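Local coordinates for protein beta-Ala-His dipeptidase (Homo sapiens, PDB 3DLJ) that hydrolyses carnosine, anserine and other Xaa-His dipeptides as a secreted, zinc-dependent metallopeptidase of the M20 family, at residues N224-V229 and K350-L355; V255-S260 and E373-K378; I268-I273 and K366-H371. All coordinates share one frame; numbering follows the deposited sequence.

Contact 1. Residues N224-V229 and K350-L355; sequences NSYFMV and KFSIRL
Asn224 lays its amide over one face of the Arg354 guanidinium at one end of an antiparallel ladder between strands 216-232 and 346-355, part of the sheet in what is probably the lid (dimerisation) domain of M20 peptidases. The two planes differ by 15°, and ND2 of Asn224 stands 3.3 Å from CZ of Arg354. Two donors cannot bond to each other; the near-parallel planes, with ND2 over the guanidinium centre, make this a stack. A chi1 of -154°, with CG opposite the backbone N, brings the amide over the guanidinium; OD1 takes a weak bond from Ser225 N. The Arg354 side chain is about 7 Å from that of His456, a zinc ligand, placing this end of the ladder near the active site.

Ser225 and Ile353 form a hydrogen-bonded pair. Ile353 O accepts twice, from Ser225 N, which is tilted from the carbonyl plane, and from Ser225 OG, 3.1 Å away in that plane on a lone pair; Ile353 N returns a bond to Ser225 O. Tyr226 is in a non-hydrogen-bonded pair with Ser352, and its OH rests 3.5 Å from Lys350 CB. On this face Ser352 OG bonds to His328 and Lys350 NZ forms a salt bridge with Glu331.

Phe227 N donates to Phe351 O at 2.7 Å, nearly along the C=O axis, and Phe351 N bonds back to Phe227 O. Their rings are 13° from parallel, but with centroids 5.2 Å apart they barely overlap; Phe227 CB instead makes the CH-pi contact, 3.7 Å from the Phe351 centroid. Met228 CG lies against Lys350 CD on the Tyr226 face. On the face with Phe227, Val229 CG2 meets the in-plane edge of the Phe351 ring, 3.5 Å from CE2.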
loop_
_atom_site.group_PDB
_atom_site.type_symbol
_atom_site.label_atom_id
_atom_site.label_comp_id
_atom_site.label_asym_id
_atom_site.label_seq_id
_atom_site.Cartn_x
_atom_site.Cartn_y
_atom_site.Cartn_z
ATOM N N ASN A 224 -12.121 0.104 0.098
ATOM C CA ASN A 224 -12.107 1.555 -0.018
ATOM C C ASN A 224 -13.112 2.104 -1.028
ATOM O O ASN A 224 -13.472 1.435 -1.987
ATOM C CB ASN A 224 -10.692 2.108 -0.311
ATOM C CG ASN A 224 -10.524 3.562 0.187
ATOM O OD1 ASN A 224 -11.415 4.108 0.833
ATOM N ND2 ASN A 224 -9.394 4.170 -0.105
ATOM N N SER A 225 -13.573 3.324 -0.790
ATOM C CA SER A 225 -14.348 4.031 -1.782
ATOM C C SER A 225 -13.858 5.486 -1.832
ATOM O O SER A 225 -13.915 6.212 -0.841
ATOM C CB SER A 225 -15.844 3.898 -1.490
ATOM O OG SER A 225 -16.119 4.284 -0.158
ATOM N N TYR A 226 -13.326 5.882 -2.980
ATOM C CA TYR A 226 -12.787 7.201 -3.167
ATOM C C TYR A 226 -13.804 8.085 -3.906
ATOM O O TYR A 226 -14.272 7.732 -4.988
ATOM C CB TYR A 226 -11.455 7.111 -3.935
ATOM C CG TYR A 226 -10.521 8.269 -3.606
ATOM C CD1 TYR A 226 -9.524 8.140 -2.634
ATOM C CD2 TYR A 226 -10.676 9.513 -4.247
ATOM C CE1 TYR A 226 -8.680 9.208 -2.324
ATOM C CE2 TYR A 226 -9.850 10.577 -3.949
ATOM C CZ TYR A 226 -8.861 10.423 -2.990
ATOM O OH TYR A 226 -8.059 11.498 -2.751
ATOM N N PHE A 227 -14.151 9.219 -3.297
ATOM C CA PHE A 227 -15.125 10.146 -3.861
ATOM C C PHE A 227 -14.477 11.459 -4.289
ATOM O O PHE A 227 -13.553 11.954 -3.653
ATOM C CB PHE A 227 -16.281 10.408 -2.877
ATOM C CG PHE A 227 -17.163 9.204 -2.645
ATOM C CD1 PHE A 227 -16.843 8.265 -1.667
ATOM C CD2 PHE A 227 -18.302 9.009 -3.408
ATOM C CE1 PHE A 227 -17.635 7.150 -1.469
ATOM C CE2 PHE A 227 -19.110 7.886 -3.204
ATOM C CZ PHE A 227 -18.766 6.956 -2.234
ATOM N N MET A 228 -14.941 11.976 -5.410
ATOM C CA MET A 228 -14.607 13.296 -5.865
ATOM C C MET A 228 -15.905 14.061 -5.922
ATOM O O MET A 228 -16.883 13.569 -6.469
ATOM C CB MET A 228 -13.974 13.209 -7.248
ATOM C CG MET A 228 -12.630 12.449 -7.220
ATOM S SD MET A 228 -11.756 12.743 -8.767
ATOM C CE MET A 228 -10.279 11.824 -8.424
ATOM N N VAL A 229 -15.925 15.261 -5.347
ATOM C CA VAL A 229 -17.115 16.097 -5.352
ATOM C C VAL A 229 -16.788 17.419 -6.022
ATOM O O VAL A 229 -16.159 18.286 -5.416
ATOM C CB VAL A 229 -17.641 16.377 -3.911
ATOM C CG1 VAL A 229 -18.966 17.199 -3.927
ATOM C CG2 VAL A 229 -17.813 15.094 -3.125
ATOM N N LYS A 350 -12.013 15.868 -2.207
ATOM C CA LYS A 350 -11.611 14.453 -2.226
ATOM C C LYS A 350 -11.709 13.845 -0.847
ATOM O O LYS A 350 -11.220 14.409 0.146
ATOM C CB LYS A 350 -10.176 14.298 -2.732
ATOM C CG LYS A 350 -9.802 15.175 -3.927
ATOM C CD LYS A 350 -10.057 14.532 -5.267
ATOM C CE LYS A 350 -9.776 15.555 -6.369
ATOM N NZ LYS A 350 -8.401 15.402 -6.943
ATOM N N PHE A 351 -12.337 12.679 -0.783
ATOM C CA PHE A 351 -12.462 11.956 0.461
ATOM C C PHE A 351 -12.742 10.487 0.159
ATOM O O PHE A 351 -13.139 10.141 -0.943
ATOM C CB PHE A 351 -13.565 12.567 1.364
ATOM C CG PHE A 351 -14.990 12.313 0.877
ATOM C CD1 PHE A 351 -15.699 11.194 1.312
ATOM C CD2 PHE A 351 -15.603 13.186 -0.008
ATOM C CE1 PHE A 351 -17.004 10.957 0.898
ATOM C CE2 PHE A 351 -16.920 12.957 -0.439
ATOM C CZ PHE A 351 -17.620 11.845 0.022
ATOM N N SER A 352 -12.517 9.633 1.143
ATOM C CA SER A 352 -12.748 8.215 0.945
ATOM C C SER A 352 -13.268 7.582 2.219
ATOM O O SER A 352 -13.065 8.091 3.311
ATOM C CB SER A 352 -11.470 7.498 0.444
ATOM O OG SER A 352 -10.379 7.680 1.333
ATOM N N ILE A 353 -13.944 6.463 2.046
ATOM C CA ILE A 353 -14.457 5.674 3.134
ATOM C C ILE A 353 -13.849 4.273 3.026
ATOM O O ILE A 353 -14.033 3.566 2.023
ATOM C CB ILE A 353 -16.019 5.613 3.095
ATOM C CG1 ILE A 353 -16.616 7.034 3.121
ATOM C CG2 ILE A 353 -16.557 4.782 4.242
ATOM C CD1 ILE A 353 -18.129 7.104 2.889
ATOM N N ARG A 354 -13.140 3.877 4.068
ATOM C CA ARG A 354 -12.628 2.534 4.183
ATOM C C ARG A 354 -13.754 1.593 4.515
ATOM O O ARG A 354 -14.599 1.883 5.368
ATOM C CB ARG A 354 -11.520 2.494 5.226
ATOM C CG ARG A 354 -10.354 3.412 4.877
ATOM C CD ARG A 354 -9.419 2.802 3.815
ATOM N NE ARG A 354 -8.344 3.728 3.423
ATOM C CZ ARG A 354 -7.425 3.484 2.481
ATOM N NH1 ARG A 354 -6.497 4.397 2.211
ATOM N NH2 ARG A 354 -7.429 2.330 1.810
ATOM N N LEU A 355 -13.801 0.470 3.809
ATOM C CA LEU A 355 -14.933 -0.423 3.926
ATOM C C LEU A 355 -14.559 -1.691 4.671
ATOM O O LEU A 355 -13.429 -2.152 4.590
ATOM C CB LEU A 355 -15.510 -0.744 2.557
ATOM C CG LEU A 355 -15.746 0.427 1.594
ATOM C CD1 LEU A 355 -16.349 -0.105 0.282
ATOM C CD2 LEU A 355 -16.676 1.436 2.193
#

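Contact 2. Residues V255-S260 and E373-K378; sequences VALLGS and EDVFSK
The ring of Phe376, the flat group of this contact, receives Leu257 obliquely: CD1 of Leu257 comes within 4.1 Å of CD1 of Phe376. The other methyl of the same leucine does more of the work. Leu257 CD2 approaches CG1 of Val375 at 3.8 Å and also CB of Phe376 at 4.0 Å, so this one methyl lies against two successive residues of the partner helix. The side chains of Leu257 and Val375 run antiparallel alongside one another; their CA atoms, 6.6 Å apart, are the nearest pair across the segments, and the contact between them is apolar.

Val375 points its CB toward the other helix, and its two methyls divide the surface between them. CG1, opposite the backbone N (chi1 169°), faces Leu257 and the carbonyl of Ala256, whereas CG2 abuts Ser260, 3.7 Å from OG. That hydroxyl is already engaged: Ser260 OG donates to Leu257 O at 2.7 Å, tilted somewhat from the carbonyl plane, and it is also hydrogen-bonded to His371 NE2. Leu257 O takes a second donor, Ser260 N at 3.3 Å. Two donors from one residue thus meet at Leu257 O, and the OG bond helps to hold the serine side chain beside Val375 CG2.

Only 199 Å² is buried in all, which marks a light apolar helix-helix contact near the surface. Helices 250-258 and 361-377 meet here near their C-terminal parts. Toward the sheet, Leu257 touches Val229 and Val231 of strand 216-232, while Leu257 and Phe376 both touch Met385 of strand 384-397.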
loop_
_atom_site.group_PDB
_atom_site.type_symbol
_atom_site.label_atom_id
_atom_site.label_comp_id
_atom_site.label_asym_id
_atom_site.label_seq_id
_atom_site.Cartn_x
_atom_site.Cartn_y
_atom_site.Cartn_z
ATOM N N VAL A 255 -17.206 23.239 1.017
ATOM C CA VAL A 255 -16.918 23.178 2.435
ATOM C C VAL A 255 -18.124 22.699 3.272
ATOM O O VAL A 255 -17.964 21.958 4.259
ATOM C CB VAL A 255 -16.339 24.542 2.954
ATOM C CG1 VAL A 255 -16.372 24.603 4.454
ATOM C CG2 VAL A 255 -14.911 24.748 2.418
ATOM N N ALA A 256 -19.321 23.118 2.880
ATOM C CA ALA A 256 -20.533 22.636 3.517
ATOM C C ALA A 256 -20.783 21.149 3.191
ATOM O O ALA A 256 -21.210 20.390 4.050
ATOM C CB ALA A 256 -21.725 23.488 3.113
ATOM N N LEU A 257 -20.532 20.742 1.947
ATOM C CA LEU A 257 -20.613 19.326 1.565
ATOM C C LEU A 257 -19.639 18.452 2.328
ATOM O O LEU A 257 -20.029 17.448 2.898
ATOM C CB LEU A 257 -20.392 19.156 0.055
ATOM C CG LEU A 257 -21.556 19.699 -0.780
ATOM C CD1 LEU A 257 -21.135 19.841 -2.216
ATOM C CD2 LEU A 257 -22.785 18.793 -0.639
ATOM N N LEU A 258 -18.375 18.837 2.334
ATOM C CA LEU A 258 -17.340 18.121 3.083
ATOM C C LEU A 258 -17.580 18.104 4.593
ATOM O O LEU A 258 -17.290 17.106 5.259
ATOM C CB LEU A 258 -15.964 18.738 2.783
ATOM C CG LEU A 258 -15.447 18.667 1.337
ATOM C CD1 LEU A 258 -14.074 19.367 1.222
ATOM C CD2 LEU A 258 -15.390 17.218 0.820
ATOM N N GLY A 259 -18.102 19.208 5.131
ATOM C CA GLY A 259 -18.404 19.314 6.544
ATOM C C GLY A 259 -19.612 18.532 7.022
ATOM O O GLY A 259 -19.850 18.444 8.217
ATOM N N SER A 260 -20.367 17.961 6.092
ATOM C CA SER A 260 -21.585 17.210 6.390
ATOM C C SER A 260 -21.351 15.687 6.541
ATOM O O SER A 260 -22.288 14.940 6.778
ATOM C CB SER A 260 -22.595 17.451 5.256
ATOM O OG SER A 260 -22.279 16.616 4.132
ATOM N N GLU A 373 -26.288 15.131 -2.496
ATOM C CA GLU A 373 -27.422 15.752 -3.193
ATOM C C GLU A 373 -28.406 16.383 -2.230
ATOM O O GLU A 373 -28.846 17.510 -2.447
ATOM C CB GLU A 373 -28.151 14.739 -4.098
ATOM C CG GLU A 373 -27.300 14.334 -5.292
ATOM C CD GLU A 373 -27.847 13.158 -6.122
ATOM O OE1 GLU A 373 -28.841 12.486 -5.741
ATOM O OE2 GLU A 373 -27.242 12.911 -7.179
ATOM N N ASP A 374 -28.756 15.682 -1.158
ATOM C CA ASP A 374 -29.666 16.261 -0.168
ATOM C C ASP A 374 -29.078 17.510 0.534
ATOM O O ASP A 374 -29.781 18.513 0.722
ATOM C CB ASP A 374 -30.147 15.198 0.828
ATOM C CG ASP A 374 -31.216 14.266 0.232
ATOM O OD1 ASP A 374 -31.684 14.507 -0.907
ATOM O OD2 ASP A 374 -31.609 13.283 0.902
ATOM N N VAL A 375 -27.800 17.463 0.899
ATOM C CA VAL A 375 -27.146 18.634 1.494
ATOM C C VAL A 375 -27.079 19.783 0.489
ATOM O O VAL A 375 -27.402 20.928 0.813
ATOM C CB VAL A 375 -25.732 18.305 2.041
ATOM C CG1 VAL A 375 -24.948 19.603 2.425
ATOM C CG2 VAL A 375 -25.840 17.350 3.223
ATOM N N PHE A 376 -26.621 19.484 -0.720
ATOM C CA PHE A 376 -26.494 20.507 -1.747
ATOM C C PHE A 376 -27.835 21.167 -2.108
ATOM O O PHE A 376 -27.916 22.389 -2.257
ATOM C CB PHE A 376 -25.855 19.926 -2.993
ATOM C CG PHE A 376 -25.466 20.956 -4.001
ATOM C CD1 PHE A 376 -24.391 21.812 -3.760
ATOM C CD2 PHE A 376 -26.181 21.076 -5.211
ATOM C CE1 PHE A 376 -24.017 22.754 -4.700
ATOM C CE2 PHE A 376 -25.823 22.019 -6.150
ATOM C CZ PHE A 376 -24.731 22.857 -5.899
ATOM N N SER A 377 -28.883 20.367 -2.237
ATOM C CA SER A 377 -30.154 20.916 -2.684
ATOM C C SER A 377 -30.720 21.915 -1.660
ATOM O O SER A 377 -31.272 22.936 -2.052
ATOM C CB SER A 377 -31.144 19.806 -3.064
ATOM O OG SER A 377 -31.976 19.472 -1.973
ATOM N N LYS A 378 -30.539 21.633 -0.364
ATOM C CA LYS A 378 -30.919 22.539 0.742
ATOM C C LYS A 378 -30.243 23.913 0.729
ATOM O O LYS A 378 -30.693 24.854 1.388
ATOM C CB LYS A 378 -30.657 21.882 2.103
ATOM C CG LYS A 378 -31.706 20.869 2.475
ATOM C CD LYS A 378 -31.370 20.202 3.798
ATOM C CE LYS A 378 -32.010 18.805 3.896
ATOM N NZ LYS A 378 -33.479 18.842 4.156
#

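Contact 3. Residues I268-I273 and K366-H371; sequences ILVPGI and KQVTRH
Gln367, Val270 and His371 carry most of the buried surface. Gln367 extends along the turn, its CB and CG passing the carbonyl of Pro271 and its NE2 ending 3.3 Å from Gly272 CA. With CG opposite the carbonyl carbon (chi1 -67°) and the chain straight beyond it, the amide reaches the glycine. Cutting Gln367 back to an alanine removes CG and the amide, and would probably open a gap over Gly272 and beside the carbonyl of Pro271.

The loop here is a type II beta turn from Val270 to Ile273, packed on helix 361-377. Gly272 has a phi of 94°, where a CB would jam against the carbonyl O of Pro271 and also collide with Gln367 NE2. A water ties turn to helix by donating to Pro271 O at 3.2 Å and to Gln367 O at 2.8 Å.

Val270 splits its methyls between successive helical turns. CG1 lies 3.6 Å from Gln367 O and also touches Val368 CG2, while CG2 meets His371 CD2 at 3.9 Å. Its CA sits over one face of the imidazole, 4.3 Å from the centroid and 16° off the normal, a CH-pi contact. Pro271 comes in obliquely to the ring, its CD 3.5 Å from His371 ND1, NE2 being hydrogen-bonded to Ser260 OG.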
loop_
_atom_site.group_PDB
_atom_site.type_symbol
_atom_site.label_atom_id
_atom_site.label_comp_id
_atom_site.label_asym_id
_atom_site.label_seq_id
_atom_site.Cartn_x
_atom_site.Cartn_y
_atom_site.Cartn_z
ATOM N N ILE A 268 -19.359 8.714 11.181
ATOM C CA ILE A 268 -19.757 9.065 9.829
ATOM C C ILE A 268 -21.257 9.374 9.755
ATOM O O ILE A 268 -22.080 8.587 10.179
ATOM C CB ILE A 268 -19.399 7.945 8.814
ATOM C CG1 ILE A 268 -17.907 7.580 8.892
ATOM C CG2 ILE A 268 -19.825 8.370 7.377
ATOM C CD1 ILE A 268 -17.519 6.245 8.217
ATOM N N LEU A 269 -21.576 10.509 9.149
ATOM C CA LEU A 269 -22.930 11.060 9.136
ATOM C C LEU A 269 -23.778 10.716 7.903
ATOM O O LEU A 269 -24.951 11.076 7.846
ATOM C CB LEU A 269 -22.868 12.591 9.351
ATOM C CG LEU A 269 -22.322 13.069 10.720
ATOM C CD1 LEU A 269 -22.146 14.602 10.785
ATOM C CD2 LEU A 269 -23.224 12.600 11.883
ATOM N N VAL A 270 -23.197 10.028 6.921
ATOM C CA VAL A 270 -23.949 9.561 5.749
ATOM C C VAL A 270 -24.969 8.517 6.208
ATOM O O VAL A 270 -24.571 7.504 6.791
ATOM C CB VAL A 270 -22.981 8.953 4.677
ATOM C CG1 VAL A 270 -23.764 8.298 3.526
ATOM C CG2 VAL A 270 -21.977 10.025 4.183
ATOM N N PRO A 271 -26.283 8.776 6.005
ATOM C CA PRO A 271 -27.272 7.743 6.394
ATOM C C PRO A 271 -27.121 6.404 5.646
ATOM O O PRO A 271 -26.844 6.388 4.433
ATOM C CB PRO A 271 -28.629 8.401 6.097
ATOM C CG PRO A 271 -28.329 9.919 6.085
ATOM C CD PRO A 271 -26.932 10.009 5.500
ATOM N N GLY A 272 -27.282 5.302 6.386
ATOM C CA GLY A 272 -27.125 3.956 5.856
ATOM C C GLY A 272 -25.745 3.329 6.025
ATOM O O GLY A 272 -25.607 2.128 5.959
ATOM N N ILE A 273 -24.716 4.133 6.252
ATOM C CA ILE A 273 -23.329 3.623 6.268
ATOM C C ILE A 273 -23.021 2.477 7.262
ATOM O O ILE A 273 -22.140 1.659 7.000
ATOM C CB ILE A 273 -22.286 4.791 6.369
ATOM C CG1 ILE A 273 -22.042 5.389 4.979
ATOM C CG2 ILE A 273 -20.917 4.284 6.842
ATOM C CD1 ILE A 273 -21.029 4.613 4.132
ATOM N N LYS A 366 -24.298 4.744 -3.650
ATOM C CA LYS A 366 -25.654 5.325 -3.644
ATOM C C LYS A 366 -25.896 6.209 -2.426
ATOM O O LYS A 366 -26.398 7.317 -2.557
ATOM C CB LYS A 366 -26.739 4.248 -3.697
ATOM C CG LYS A 366 -27.349 4.035 -5.056
ATOM N N GLN A 367 -25.579 5.698 -1.240
ATOM C CA GLN A 367 -25.796 6.449 0.007
ATOM C C GLN A 367 -25.048 7.772 0.066
ATOM O O GLN A 367 -25.627 8.784 0.430
ATOM C CB GLN A 367 -25.457 5.593 1.225
ATOM C CG GLN A 367 -26.436 4.440 1.381
ATOM C CD GLN A 367 -25.929 3.325 2.289
ATOM O OE1 GLN A 367 -24.721 3.118 2.469
ATOM N NE2 GLN A 367 -26.859 2.595 2.853
ATOM N N VAL A 368 -23.768 7.762 -0.288
ATOM C CA VAL A 368 -22.949 8.995 -0.257
ATOM C C VAL A 368 -23.471 10.023 -1.247
ATOM O O VAL A 368 -23.553 11.216 -0.938
ATOM C CB VAL A 368 -21.445 8.699 -0.509
ATOM C CG1 VAL A 368 -20.644 9.978 -0.564
ATOM C CG2 VAL A 368 -20.905 7.773 0.582
ATOM N N THR A 369 -23.866 9.549 -2.424
ATOM C CA THR A 369 -24.367 10.423 -3.467
ATOM C C THR A 369 -25.638 11.093 -3.009
ATOM O O THR A 369 -25.693 12.320 -3.018
ATOM C CB THR A 369 -24.532 9.679 -4.797
ATOM O OG1 THR A 369 -23.273 9.085 -5.106
ATOM C CG2 THR A 369 -24.912 10.641 -5.918
ATOM N N ARG A 370 -26.615 10.300 -2.552
ATOM C CA ARG A 370 -27.900 10.803 -2.053
ATOM C C ARG A 370 -27.720 11.788 -0.926
ATOM O O ARG A 370 -28.380 12.835 -0.896
ATOM C CB ARG A 370 -28.802 9.662 -1.566
ATOM C CG ARG A 370 -29.652 9.015 -2.657
ATOM N N HIS A 371 -26.835 11.453 0.007
ATOM C CA HIS A 371 -26.544 12.347 1.103
ATOM C C HIS A 371 -26.064 13.706 0.581
ATOM O O HIS A 371 -26.609 14.749 0.959
ATOM C CB HIS A 371 -25.544 11.706 2.068
ATOM C CG HIS A 371 -25.022 12.649 3.103
ATOM N ND1 HIS A 371 -25.749 13.010 4.218
ATOM C CD2 HIS A 371 -23.848 13.319 3.184
ATOM C CE1 HIS A 371 -25.044 13.861 4.941
ATOM N NE2 HIS A 371 -23.887 14.059 4.337
HETATM O O HOH W 1 -27.602 8.649 2.368
#

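Along the chain the first halves come in order, 224-229, 255-260 and 268-273, and their partners follow as 350-355, 366-371 and 373-378. Contact 3 is thus nested inside the loop closed by contact 2, and contact 1 crosses both. Centres lie about 16 Å (contacts 1 and 2), 12 Å (1 and 3) and 11 Å (2 and 3) apart. Strand 346-355 leads into helix 361-377, which contacts 2 and 3 share. The helix lies on one face of the contact 1 sheet: Val368 CG1 lies 3.6 Å from Phe351 CZ. The turn and helix 250-258 pack against it, in what is probably the lid domain, separate from the zinc-binding domain but close to it at the Arg354 end.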